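Local coordinates for protein acetate kinase (Entamoeba histolytica, PDB 4H0O) that interconverts acetate and acetyl phosphate by phosphoryl transfer, probably with magnesium, as a pyrophosphate-dependent acetate kinase of the ASKHA superfamily, at residues A109-D112 / E113-K117; N197-V201 / S202-I206; F373-M376 / P377-V381; G246-P250 / T251-D255. One frame throughout, in Å; residues are numbered along the deposited sequence.

The four contacts are spread over the chain, and contacts 2 and 3 are the only two that meet. Their centres lie 15 Å apart, and V198 CG1 of contact 2 packs on F373 CE1 of contact 3 at 3.7 Å, so a loop leading into the six-stranded sheet rests on that sheet's edge strand. Both lie away from the predicted active-site residues. Contact 1 is on the other side of the chain's centre from contact 3, about 45 Å between centres; the side chain of its I111 is about 10 Å from that of R97, the predicted substrate-binding arginine. Contact 4 borders the second subunit, the side chain of I248 about 9 Å from that of R244, a predicted transition-state stabilizer.

Contact 1: residues A109-D112 / E113-K117; sequences AVID and EVVLK
D112 and V115 meet where strand 109-110 gives way to helix 113-120, and the polar part of the contact is an N-cap. D112 OD1 accepts from V115 N at 2.7 Å, almost straight at the hydrogen (174°) and nearly in line with its own C-O bond. Chi1 of 52° holds CG between the backbone N and the carbonyl carbon, which folds the carboxylate back over the first helical turn. A main-chain bond, L116 N to D112 O at 3.1 Å, starts the i to i+4 series.

The apolar part lies among A109, I111, V115 and L116. I111 CG2 touches L116 CG at 3.7 Å, the two side chains crossing at about a right angle. V115 splits its branches: CG1 faces I111, while CG2 reaches A109 CB at 3.9 Å. I111 and V115 also rest on V151, and I111 and L116 on I137, which packs the helix start against strand 148-153, next to the sheet's edge strand, and against helix 129-143.

With its carboxylate set against the positive end of the helix, D112 would be expected to favour the ionised form.

Contact 2: residues N197-V201 / S202-I206; sequences NVIDV and SHSKI
I199 and I206 meet tip to tip, CD1 to CD1 at 3.7 Å, across the loop that joins helix 185-195 to strand 205-211; between them the chain makes an inverse gamma turn centred on D200. This is the tight side of the contact. I206 and V201 both lean on I192 of helix 185-195, so the returning chain is packed back against the helix it has just left. Beside this apolar patch the buried S204 hydroxyl donates to V201 O; the modelled separation of OG and O, 2.4 Å, is very short and its exact value doubtful. With chi1 at 62° the hydroxyl is tucked in over its own main chain and meets that oxygen. The S204 main chain is bonded to N223, which ties the loop's end to the turn after strand 216-222.

The solvent side is looser and polar. D200, S202 and H203 are all exposed, and H203 N makes a weak hydrogen bond of 3.3 Å to D200 O. S202 OG gives a firmer one to D200 OD1 at 2.9 Å, arriving nearly in line with the C-O bond. The D200 and H203 side chains run alongside each other, their carboxylate and ring planes 89° apart; the imidazole turns its edge to the acid, with H203 CD2 3.6 Å from D200 OD1.

Contact 3: residues F373-M376 / P377-V381; sequences FLTM and PSSKV
T375 lays its CB and methyl group against S379: CB is 3.9 Å from S379 CB, and T375 CG2 comes within 3.8 Å of V381 O. Its hydroxyl turns to strand 382-385, where OG1 is bonded to V383 N and to the Q382 side chain. Chi1 of 34°, well short of a staggered value, goes with this arrangement, OG1 serving the strand while CG2 stays over the S379 side chain.

S379 is buried, and its OG donates within its own segment to V381 O at 2.8 Å. With chi1 at 179° this hydroxyl extends opposite the S379 backbone N and beside its own carbonyl carbon, from where it reaches forward along the chain.

Between T375 and S379 the chain reverses in a type I beta turn from M376 to S379, closed by S379 N to M376 O at 3.0 Å. That bond is bent at the hydrogen (142°), and the donor stands above the M376 carbonyl plane. The turn belongs to the connection between strands 372-373 and 382-385, neighbouring antiparallel strands at one edge of the six-stranded sheet. P377 takes the second position, where its ring suits the required phi, and its CD lies 3.7 Å from M376 CB. S378 follows, its OG 3.6 Å from M376 CB. E357 holds both serines, its backbone N bonded to S379 OG and its OE1 to S378 OG. The M376 side chain bends at chi2 and runs away from the turn.

Contact 4: residues G246-P250 / T251-D255; sequences GDIDP and TIPID
Two first torsions bring D249 and T251 together: chi1 of -166° puts D249 CG beside its carbonyl carbon, and chi1 of -57° keeps T251 OG1 next to its backbone N. The two side chains then extend in the same direction. D249 OD1 accepts from T251 N at 3.1 Å, a capping bond on the anti side of the carboxylate with the donor 25° out of its plane. D249 sits just ahead of helix 251-260, before the turn that opens it.

The main chain adds I252 N to D249 O at 2.9 Å, the donor standing above the carbonyl plane, well out of it. P253 has no N-H to offer the same carbonyl; instead its CD comes up to D249 O at 3.3 Å and to P250 O at 3.2 Å. Apolar contacts accompany these bonds: I252 CG1 lies 3.6 Å from D249 CB, and I248 CD1 reaches P253 CD at 4.3 Å.

Beyond the chain, the contact forms part of the dimer interface. S234 OG of the second subunit is bonded to both D249 OD1 and T251 OG1, while A237 and L236 of that subunit pack on D249 and T251. D249 OD1 is thus gripped by a helix-start amide of its own chain and a hydroxyl of the partner, bonds that would probably favour an ionised carboxylate despite its burial and that couple the helix start to dimer contact.

Contact 1: residues A109-D112 / E113-K117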
loop_
_atom_site.group_PDB
_atom_site.type_symbol
_atom_site.label_atom_id
_atom_site.label_comp_id
_atom_site.label_asym_id
_atom_site.label_seq_id
_atom_site.Cartn_x
_atom_site.Cartn_y
_atom_site.Cartn_z
ATOM N N ALA B 109 17.698 2.848 25.156
ATOM C CA ALA B 109 18.966 2.709 25.864
ATOM C C ALA B 109 19.153 3.634 27.054
ATOM O O ALA B 109 18.641 4.755 27.078
ATOM C CB ALA B 109 20.127 2.876 24.890
ATOM N N VAL B 110 19.902 3.146 28.037
ATOM C CA VAL B 110 20.457 3.994 29.078
ATOM C C VAL B 110 21.495 4.869 28.386
ATOM O O VAL B 110 22.214 4.395 27.504
ATOM C CB VAL B 110 21.124 3.148 30.177
ATOM C CG1 VAL B 110 21.836 4.033 31.190
ATOM C CG2 VAL B 110 20.089 2.265 30.866
ATOM N N ILE B 111 21.568 6.141 28.765
ATOM C CA ILE B 111 22.427 7.087 28.055
ATOM C C ILE B 111 23.867 7.101 28.571
ATOM O O ILE B 111 24.113 7.372 29.749
ATOM C CB ILE B 111 21.853 8.518 28.102
ATOM C CG1 ILE B 111 20.448 8.545 27.497
ATOM C CG2 ILE B 111 22.766 9.480 27.359
ATOM C CD1 ILE B 111 19.708 9.855 27.696
ATOM N N ASP B 112 24.808 6.802 27.677
ATOM C CA ASP B 112 26.236 6.936 27.963
ATOM C C ASP B 112 26.914 7.768 26.873
ATOM O O ASP B 112 26.240 8.461 26.109
ATOM C CB ASP B 112 26.911 5.565 28.105
ATOM C CG ASP B 112 26.627 4.639 26.929
ATOM O OD1 ASP B 112 26.388 5.132 25.806
ATOM O OD2 ASP B 112 26.650 3.406 27.130
ATOM N N GLU B 113 28.240 7.687 26.794
ATOM C CA GLU B 113 28.995 8.441 25.794
ATOM C C GLU B 113 28.773 7.896 24.380
ATOM O O GLU B 113 28.678 8.661 23.418
ATOM C CB GLU B 113 30.488 8.437 26.130
ATOM C CG GLU B 113 31.322 9.393 25.285
ATOM C CD GLU B 113 30.983 10.853 25.539
ATOM O OE1 GLU B 113 30.516 11.177 26.654
ATOM O OE2 GLU B 113 31.180 11.679 24.622
ATOM N N VAL B 114 28.693 6.573 24.264
ATOM C CA VAL B 114 28.440 5.925 22.977
ATOM C C VAL B 114 27.049 6.280 22.446
ATOM O O VAL B 114 26.902 6.686 21.290
ATOM C CB VAL B 114 28.579 4.390 23.076
ATOM C CG1 VAL B 114 28.253 3.735 21.743
ATOM C CG2 VAL B 114 29.982 4.012 23.521
ATOM N N VAL B 115 26.039 6.122 23.300
ATOM C CA VAL B 115 24.658 6.459 22.962
ATOM C C VAL B 115 24.519 7.906 22.474
ATOM O O VAL B 115 23.904 8.163 21.435
ATOM C CB VAL B 115 23.707 6.202 24.158
ATOM C CG1 VAL B 115 22.367 6.869 23.937
ATOM C CG2 VAL B 115 23.516 4.706 24.380
ATOM N N LEU B 116 25.102 8.843 23.218
ATOM C CA LEU B 116 25.089 10.255 22.835
ATOM C C LEU B 116 25.721 10.478 21.460
ATOM O O LEU B 116 25.213 11.256 20.648
ATOM C CB LEU B 116 25.802 11.107 23.889
ATOM C CG LEU B 116 25.011 11.437 25.155
ATOM C CD1 LEU B 116 25.916 12.029 26.227
ATOM C CD2 LEU B 116 23.870 12.395 24.834
ATOM N N LYS B 117 26.828 9.787 21.205
ATOM C CA LYS B 117 27.514 9.866 19.919
ATOM C C LYS B 117 26.633 9.328 18.788
ATOM O O LYS B 117 26.584 9.904 17.699
ATOM C CB LYS B 117 28.832 9.087 19.987
ATOM C CG LYS B 117 29.517 8.864 18.649
ATOM C CD LYS B 117 30.396 7.619 18.701
ATOM C CE LYS B 117 29.609 6.424 19.233
ATOM N NZ LYS B 117 30.421 5.175 19.319
#

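Contact 2: residues N197-V201 / S202-I206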
loop_
_atom_site.group_PDB
_atom_site.type_symbol
_atom_site.label_atom_id
_atom_site.label_comp_id
_atom_site.label_asym_id
_atom_site.label_seq_id
_atom_site.Cartn_x
_atom_site.Cartn_y
_atom_site.Cartn_z
ATOM N N ASN B 197 -1.648 -8.341 31.158
ATOM C CA ASN B 197 -2.479 -8.561 32.338
ATOM C C ASN B 197 -3.877 -9.029 31.956
ATOM O O ASN B 197 -4.716 -9.282 32.821
ATOM C CB ASN B 197 -2.602 -7.274 33.161
ATOM C CG ASN B 197 -1.311 -6.897 33.860
ATOM O OD1 ASN B 197 -0.440 -7.737 34.083
ATOM N ND2 ASN B 197 -1.191 -5.624 34.222
ATOM N N VAL B 198 -4.120 -9.145 30.653
ATOM C CA VAL B 198 -5.481 -9.305 30.148
ATOM C C VAL B 198 -5.624 -10.431 29.110
ATOM O O VAL B 198 -6.672 -11.080 29.024
ATOM C CB VAL B 198 -6.022 -7.943 29.628
ATOM C CG1 VAL B 198 -7.072 -8.121 28.558
ATOM C CG2 VAL B 198 -6.571 -7.117 30.787
ATOM N N ILE B 199 -4.563 -10.678 28.341
ATOM C CA ILE B 199 -4.551 -11.777 27.371
ATOM C C ILE B 199 -3.213 -12.516 27.349
ATOM O O ILE B 199 -2.212 -12.021 27.867
ATOM C CB ILE B 199 -4.840 -11.292 25.932
ATOM C CG1 ILE B 199 -3.736 -10.353 25.450
ATOM C CG2 ILE B 199 -6.204 -10.622 25.837
ATOM C CD1 ILE B 199 -3.551 -10.364 23.942
ATOM N N ASP B 200 -3.200 -13.699 26.740
ATOM C CA ASP B 200 -1.962 -14.444 26.536
ATOM C C ASP B 200 -1.248 -13.888 25.304
ATOM O O ASP B 200 -1.443 -14.377 24.190
ATOM C CB ASP B 200 -2.269 -15.933 26.341
ATOM C CG ASP B 200 -1.036 -16.816 26.479
ATOM O OD1 ASP B 200 0.098 -16.318 26.310
ATOM O OD2 ASP B 200 -1.210 -18.022 26.755
ATOM N N VAL B 201 -0.424 -12.863 25.512
ATOM C CA VAL B 201 0.283 -12.195 24.418
ATOM C C VAL B 201 1.248 -13.133 23.686
ATOM O O VAL B 201 1.345 -13.097 22.458
ATOM C CB VAL B 201 1.039 -10.937 24.917
ATOM C CG1 VAL B 201 1.979 -10.415 23.853
ATOM C CG2 VAL B 201 0.060 -9.843 25.331
ATOM N N SER B 202 1.939 -13.982 24.441
ATOM C CA SER B 202 2.943 -14.889 23.877
ATOM C C SER B 202 2.386 -15.933 22.907
ATOM O O SER B 202 3.150 -16.608 22.215
ATOM C CB SER B 202 3.739 -15.575 24.992
ATOM O OG SER B 202 2.919 -15.846 26.116
ATOM N N HIS B 203 1.064 -16.071 22.865
ATOM C CA HIS B 203 0.414 -16.961 21.907
ATOM C C HIS B 203 -0.770 -16.239 21.284
ATOM O O HIS B 203 -1.917 -16.680 21.400
ATOM C CB HIS B 203 -0.040 -18.255 22.587
ATOM C CG HIS B 203 1.074 -19.020 23.226
ATOM N ND1 HIS B 203 1.910 -19.856 22.518
ATOM C CD2 HIS B 203 1.503 -19.069 24.515
ATOM C CE1 HIS B 203 2.800 -20.390 23.337
ATOM N NE2 HIS B 203 2.572 -19.926 24.554
ATOM N N SER B 204 -0.480 -15.125 20.619
ATOM C CA SER B 204 -1.518 -14.247 20.099
ATOM C C SER B 204 -1.097 -13.618 18.782
ATOM O O SER B 204 0.090 -13.370 18.549
ATOM C CB SER B 204 -1.816 -13.139 21.109
ATOM O OG SER B 204 -0.669 -12.329 21.323
ATOM N N LYS B 205 -2.077 -13.372 17.919
ATOM C CA LYS B 205 -1.859 -12.589 16.710
ATOM C C LYS B 205 -2.645 -11.297 16.855
ATOM O O LYS B 205 -3.881 -11.303 16.881
ATOM C CB LYS B 205 -2.301 -13.368 15.473
ATOM C CG LYS B 205 -1.446 -14.593 15.196
ATOM C CD LYS B 205 -2.017 -15.440 14.075
ATOM C CE LYS B 205 -1.146 -16.658 13.832
ATOM N NZ LYS B 205 0.278 -16.268 13.639
ATOM N N ILE B 206 -1.917 -10.192 16.968
ATOM C CA ILE B 206 -2.523 -8.910 17.289
ATOM C C ILE B 206 -2.245 -7.896 16.186
ATOM O O ILE B 206 -1.120 -7.803 15.688
ATOM C CB ILE B 206 -1.980 -8.377 18.632
ATOM C CG1 ILE B 206 -2.186 -9.422 19.734
ATOM C CG2 ILE B 206 -2.643 -7.064 19.009
ATOM C CD1 ILE B 206 -1.682 -8.998 21.103
#

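Contact 3: residues F373-M376 / P377-V381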
loop_
_atom_site.group_PDB
_atom_site.type_symbol
_atom_site.label_atom_id
_atom_site.label_comp_id
_atom_site.label_asym_id
_atom_site.label_seq_id
_atom_site.Cartn_x
_atom_site.Cartn_y
_atom_site.Cartn_z
ATOM N N PHE B 373 -13.036 -4.390 26.304
ATOM C CA PHE B 373 -13.461 -5.058 25.079
ATOM C C PHE B 373 -14.798 -4.514 24.591
ATOM O O PHE B 373 -15.732 -4.341 25.373
ATOM C CB PHE B 373 -13.557 -6.569 25.299
ATOM C CG PHE B 373 -12.231 -7.231 25.549
ATOM C CD1 PHE B 373 -11.699 -7.287 26.826
ATOM C CD2 PHE B 373 -11.517 -7.795 24.505
ATOM C CE1 PHE B 373 -10.481 -7.895 27.059
ATOM C CE2 PHE B 373 -10.297 -8.405 24.731
ATOM C CZ PHE B 373 -9.778 -8.454 26.010
ATOM N N LEU B 374 -14.883 -4.244 23.292
ATOM C CA LEU B 374 -16.104 -3.717 22.698
ATOM C C LEU B 374 -16.889 -4.811 21.975
ATOM O O LEU B 374 -18.048 -4.615 21.606
ATOM C CB LEU B 374 -15.771 -2.567 21.745
ATOM C CG LEU B 374 -14.868 -1.485 22.342
ATOM C CD1 LEU B 374 -14.648 -0.326 21.373
ATOM C CD2 LEU B 374 -15.451 -0.984 23.652
ATOM N N THR B 375 -16.249 -5.960 21.776
ATOM C CA THR B 375 -16.906 -7.113 21.168
ATOM C C THR B 375 -17.543 -8.003 22.227
ATOM O O THR B 375 -17.116 -8.011 23.385
ATOM C CB THR B 375 -15.926 -7.977 20.339
ATOM O OG1 THR B 375 -14.629 -7.967 20.950
ATOM C CG2 THR B 375 -15.812 -7.455 18.927
ATOM N N MET B 376 -18.565 -8.750 21.819
ATOM C CA MET B 376 -19.121 -9.807 22.651
ATOM C C MET B 376 -18.014 -10.814 22.950
ATOM O O MET B 376 -17.115 -11.013 22.130
ATOM C CB MET B 376 -20.265 -10.511 21.917
ATOM C CG MET B 376 -21.298 -9.574 21.300
ATOM S SD MET B 376 -22.198 -8.597 22.525
ATOM C CE MET B 376 -23.368 -7.720 21.481
ATOM N N PRO B 377 -18.055 -11.438 24.136
ATOM C CA PRO B 377 -17.081 -12.481 24.487
ATOM C C PRO B 377 -17.222 -13.733 23.622
ATOM O O PRO B 377 -16.280 -14.520 23.525
ATOM C CB PRO B 377 -17.416 -12.803 25.950
ATOM C CG PRO B 377 -18.801 -12.282 26.161
ATOM C CD PRO B 377 -18.918 -11.083 25.274
ATOM N N SER B 378 -18.385 -13.914 23.005
ATOM C CA SER B 378 -18.588 -15.022 22.079
ATOM C C SER B 378 -17.920 -14.752 20.733
ATOM O O SER B 378 -17.613 -15.685 19.986
ATOM C CB SER B 378 -20.079 -15.274 21.871
ATOM O OG SER B 378 -20.738 -14.094 21.446
ATOM N N SER B 379 -17.699 -13.473 20.431
ATOM C CA SER B 379 -17.133 -13.059 19.147
ATOM C C SER B 379 -15.783 -13.715 18.878
ATOM O O SER B 379 -14.885 -13.679 19.723
ATOM C CB SER B 379 -16.989 -11.536 19.089
ATOM O OG SER B 379 -16.422 -11.120 17.860
ATOM N N LYS B 380 -15.656 -14.309 17.692
ATOM C CA LYS B 380 -14.449 -15.033 17.298
ATOM C C LYS B 380 -13.205 -14.152 17.407
ATOM O O LYS B 380 -12.239 -14.507 18.089
ATOM C CB LYS B 380 -14.592 -15.564 15.869
ATOM C CG LYS B 380 -13.453 -16.480 15.438
ATOM C CD LYS B 380 -13.317 -16.519 13.922
ATOM C CE LYS B 380 -12.134 -17.375 13.497
ATOM N NZ LYS B 380 -11.903 -17.311 12.028
ATOM N N VAL B 381 -13.240 -13.005 16.733
ATOM C CA VAL B 381 -12.182 -12.009 16.846
ATOM C C VAL B 381 -12.582 -10.989 17.907
ATOM O O VAL B 381 -13.722 -10.516 17.921
ATOM C CB VAL B 381 -11.953 -11.276 15.509
ATOM C CG1 VAL B 381 -10.849 -10.233 15.646
ATOM C CG2 VAL B 381 -11.608 -12.268 14.414
#

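Contact 4: residues G246-P250 / T251-D255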
loop_
_atom_site.group_PDB
_atom_site.type_symbol
_atom_site.label_atom_id
_atom_site.label_comp_id
_atom_site.label_asym_id
_atom_site.label_seq_id
_atom_site.Cartn_x
_atom_site.Cartn_y
_atom_site.Cartn_z
ATOM N N GLY B 246 -0.346 9.054 2.832
ATOM C CA GLY B 246 -0.224 7.617 3.019
ATOM C C GLY B 246 0.222 6.965 1.722
ATOM O O GLY B 246 0.711 7.653 0.824
ATOM N N ASP B 247 0.060 5.647 1.615
ATOM C CA ASP B 247 0.441 4.932 0.397
ATOM C C ASP B 247 -0.353 5.393 -0.829
ATOM O O ASP B 247 -1.583 5.313 -0.854
ATOM C CB ASP B 247 0.275 3.421 0.578
ATOM C CG ASP B 247 1.355 2.808 1.459
ATOM O OD1 ASP B 247 2.438 3.416 1.609
ATOM O OD2 ASP B 247 1.120 1.704 1.991
ATOM N N ILE B 248 0.361 5.878 -1.841
ATOM C CA ILE B 248 -0.249 6.266 -3.111
ATOM C C ILE B 248 0.570 5.710 -4.273
ATOM O O ILE B 248 1.670 5.193 -4.065
ATOM C CB ILE B 248 -0.336 7.797 -3.254
ATOM C CG1 ILE B 248 1.057 8.417 -3.132
ATOM C CG2 ILE B 248 -1.292 8.388 -2.215
ATOM C CD1 ILE B 248 1.081 9.920 -3.365
ATOM N N ASP B 249 0.034 5.816 -5.487
ATOM C CA ASP B 249 0.754 5.414 -6.692
ATOM C C ASP B 249 2.105 6.135 -6.757
ATOM O O ASP B 249 2.156 7.365 -6.774
ATOM C CB ASP B 249 -0.090 5.741 -7.928
ATOM C CG ASP B 249 0.419 5.065 -9.194
ATOM O OD1 ASP B 249 1.652 4.996 -9.399
ATOM O OD2 ASP B 249 -0.427 4.609 -9.996
ATOM N N PRO B 250 3.206 5.364 -6.779
ATOM C CA PRO B 250 4.584 5.879 -6.753
ATOM C C PRO B 250 4.903 6.829 -7.907
ATOM O O PRO B 250 5.854 7.611 -7.814
ATOM C CB PRO B 250 5.434 4.609 -6.882
ATOM C CG PRO B 250 4.566 3.516 -6.361
ATOM C CD PRO B 250 3.166 3.892 -6.767
ATOM N N THR B 251 4.123 6.752 -8.983
ATOM C CA THR B 251 4.317 7.620 -10.141
ATOM C C THR B 251 3.765 9.028 -9.868
ATOM O O THR B 251 4.223 10.013 -10.457
ATOM C CB THR B 251 3.664 7.012 -11.406
ATOM O OG1 THR B 251 4.211 5.708 -11.651
ATOM C CG2 THR B 251 3.913 7.882 -12.626
ATOM N N ILE B 252 2.794 9.118 -8.960
ATOM C CA ILE B 252 2.169 10.402 -8.631
ATOM C C ILE B 252 3.143 11.484 -8.131
ATOM O O ILE B 252 3.098 12.613 -8.625
ATOM C CB ILE B 252 0.964 10.244 -7.666
ATOM C CG1 ILE B 252 -0.108 9.359 -8.303
ATOM C CG2 ILE B 252 0.368 11.598 -7.326
ATOM C CD1 ILE B 252 -1.369 9.217 -7.469
ATOM N N PRO B 253 4.016 11.158 -7.154
ATOM C CA PRO B 253 4.961 12.208 -6.753
ATOM C C PRO B 253 5.830 12.651 -7.926
ATOM O O PRO B 253 5.993 13.852 -8.120
ATOM C CB PRO B 253 5.824 11.520 -5.690
ATOM C CG PRO B 253 4.971 10.425 -5.158
ATOM C CD PRO B 253 4.162 9.946 -6.325
ATOM N N ILE B 254 6.349 11.696 -8.698
ATOM C CA ILE B 254 7.179 11.985 -9.869
ATOM C C ILE B 254 6.514 12.973 -10.838
ATOM O O ILE B 254 7.138 13.942 -11.276
ATOM C CB ILE B 254 7.539 10.690 -10.635
ATOM C CG1 ILE B 254 8.186 9.665 -9.696
ATOM C CG2 ILE B 254 8.452 10.995 -11.814
ATOM C CD1 ILE B 254 8.478 8.319 -10.350
ATOM N N ASP B 255 5.249 12.725 -11.169
ATOM C CA ASP B 255 4.506 13.606 -12.069
ATOM C C ASP B 255 4.221 14.973 -11.450
ATOM O O ASP B 255 4.194 15.982 -12.155
ATOM C CB ASP B 255 3.201 12.943 -12.520
ATOM C CG ASP B 255 3.414 11.954 -13.650
ATOM O OD1 ASP B 255 4.288 12.215 -14.504
ATOM O OD2 ASP B 255 2.710 10.921 -13.683
#